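MoaD/ThiS family protein (Mycobacterium tuberculosis, PDB 6JBZ) probably serves as a small, ubiquitin-like sulfur-carrier subunit in the biosynthesis of the molybdenum cofactor. Local coordinates at residues I11-R16 against V75-G80. Numbering follows the deposited sequence.
Sequences IQVTVR and VALSAG
I11, at the start of strand 11-17, lays its side chain along the bend of the loop before strand 82-86, and its two branches meet different residues there. The short branch, CG2, lies against the methyl group of A79, with I11 CG2 4.0 Å from A79 CB. The longer one is swung between the backbone N and the carbonyl carbon (chi1 56°) and then extended, which carries CD1 over the backbone at L77 and S78, where I11 CD1 sits 4.1 Å from L77 CB and 3.9 Å from S78 C, so one side chain packs against three consecutive loop residues.

L77 points its CB toward the strand. That CB meets I11, while L77 CD1, further out, lies 4.2 Å from V13 CG1, two residues along the strand. That same V13 CG1 also lies 3.8 Å from S78 O. Both V13 and L77 are buried and pack on L43 of helix 40-50, so this corner continues into the hydrophobic core.

Between I11 and V13, the strand offers the carbonyl of Q12 to the loop. G80 N donates to Q12 O at 3.2 Å, with an angle of 172° at the hydrogen. Just beyond it, T14 pairs through its backbone with D81 and I83, so this bond leads into the pairing of 11-17 with 82-86, which run parallel. The loop is thus fastened to the first strand just as the chain enters the last, the central parallel pair of the ubiquitin-like beta-grasp fold of the MoaD/ThiS family.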
loop_
_atom_site.group_PDB
_atom_site.type_symbol
_atom_site.label_atom_id
_atom_site.label_comp_id
_atom_site.label_asym_id
_atom_site.label_seq_id
_atom_site.Cartn_x
_atom_site.Cartn_y
_atom_site.Cartn_z
ATOM N N ILE B 11 -48.307 15.846 15.948
ATOM C CA ILE B 11 -47.364 16.387 15.032
ATOM C C ILE B 11 -46.993 15.327 14.041
ATOM O O ILE B 11 -47.119 14.165 14.285
ATOM C CB ILE B 11 -46.118 16.880 15.734
ATOM C CG1 ILE B 11 -45.497 15.783 16.551
ATOM C CG2 ILE B 11 -46.460 18.027 16.627
ATOM C CD1 ILE B 11 -44.027 15.972 16.752
ATOM N N GLN B 12 -46.540 15.774 12.901
ATOM C CA GLN B 12 -46.170 14.910 11.832
ATOM C C GLN B 12 -44.695 15.064 11.635
ATOM O O GLN B 12 -44.189 16.140 11.686
ATOM C CB GLN B 12 -46.908 15.342 10.602
ATOM C CG GLN B 12 -47.207 14.235 9.638
ATOM C CD GLN B 12 -48.026 14.726 8.490
ATOM O OE1 GLN B 12 -48.835 15.606 8.658
ATOM N NE2 GLN B 12 -47.823 14.165 7.329
ATOM N N VAL B 13 -43.998 13.965 11.468
ATOM C CA VAL B 13 -42.588 14.001 11.175
ATOM C C VAL B 13 -42.287 13.120 9.991
ATOM O O VAL B 13 -43.029 12.251 9.675
ATOM C CB VAL B 13 -41.718 13.555 12.358
ATOM C CG1 VAL B 13 -41.872 14.470 13.537
ATOM C CG2 VAL B 13 -41.980 12.125 12.721
ATOM N N THR B 14 -41.189 13.390 9.328
ATOM C CA THR B 14 -40.745 12.557 8.255
ATOM C C THR B 14 -39.606 11.686 8.703
ATOM O O THR B 14 -38.621 12.174 9.138
ATOM C CB THR B 14 -40.247 13.380 7.087
ATOM O OG1 THR B 14 -41.287 14.228 6.634
ATOM C CG2 THR B 14 -39.870 12.497 5.978
ATOM N N VAL B 15 -39.778 10.383 8.599
ATOM C CA VAL B 15 -38.692 9.417 8.709
ATOM C C VAL B 15 -38.120 9.152 7.318
ATOM O O VAL B 15 -38.854 8.760 6.419
ATOM C CB VAL B 15 -39.151 8.067 9.328
ATOM C CG1 VAL B 15 -38.008 7.056 9.329
ATOM C CG2 VAL B 15 -39.689 8.270 10.727
ATOM N N ARG B 16 -36.823 9.382 7.139
ATOM C CA ARG B 16 -36.118 8.907 5.951
ATOM C C ARG B 16 -35.285 7.670 6.282
ATOM O O ARG B 16 -34.428 7.705 7.163
ATOM C CB ARG B 16 -35.228 9.997 5.373
ATOM C CG ARG B 16 -35.966 11.263 5.065
ATOM C CD ARG B 16 -35.105 12.197 4.253
ATOM N NE ARG B 16 -33.794 12.405 4.867
ATOM C CZ ARG B 16 -32.784 13.033 4.265
ATOM N NH1 ARG B 16 -32.944 13.521 3.041
ATOM N NH2 ARG B 16 -31.615 13.174 4.885
ATOM N N VAL B 75 -34.891 13.112 23.688
ATOM C CA VAL B 75 -35.142 14.449 23.172
ATOM C C VAL B 75 -36.489 14.452 22.452
ATOM O O VAL B 75 -36.860 13.462 21.814
ATOM C CB VAL B 75 -34.003 14.932 22.225
ATOM C CG1 VAL B 75 -33.869 14.019 21.013
ATOM C CG2 VAL B 75 -34.241 16.379 21.797
ATOM N N ALA B 76 -37.217 15.558 22.580
ATOM C CA ALA B 76 -38.547 15.701 22.000
ATOM C C ALA B 76 -38.487 16.144 20.555
ATOM O O ALA B 76 -37.578 16.859 20.164
ATOM C CB ALA B 76 -39.370 16.693 22.803
ATOM N N LEU B 77 -39.476 15.733 19.770
ATOM C CA LEU B 77 -39.555 16.109 18.368
ATOM C C LEU B 77 -40.429 17.342 18.172
ATOM O O LEU B 77 -41.271 17.662 19.015
ATOM C CB LEU B 77 -40.108 14.951 17.536
ATOM C CG LEU B 77 -39.364 13.620 17.574
ATOM C CD1 LEU B 77 -40.209 12.562 16.920
ATOM C CD2 LEU B 77 -38.049 13.752 16.860
ATOM N N SER B 78 -40.238 18.021 17.047
ATOM C CA SER B 78 -41.102 19.129 16.657
ATOM C C SER B 78 -41.727 18.822 15.316
ATOM O O SER B 78 -41.167 18.062 14.530
ATOM C CB SER B 78 -40.323 20.436 16.565
ATOM O OG SER B 78 -39.287 20.464 17.524
ATOM N N ALA B 79 -42.878 19.420 15.050
ATOM C CA ALA B 79 -43.509 19.291 13.756
ATOM C C ALA B 79 -42.530 19.672 12.648
ATOM O O ALA B 79 -41.775 20.639 12.779
ATOM C CB ALA B 79 -44.751 20.148 13.690
ATOM N N GLY B 80 -42.528 18.881 11.575
ATOM C CA GLY B 80 -41.697 19.146 10.422
ATOM C C GLY B 80 -40.319 18.524 10.515
ATOM O O GLY B 80 -39.583 18.503 9.527
#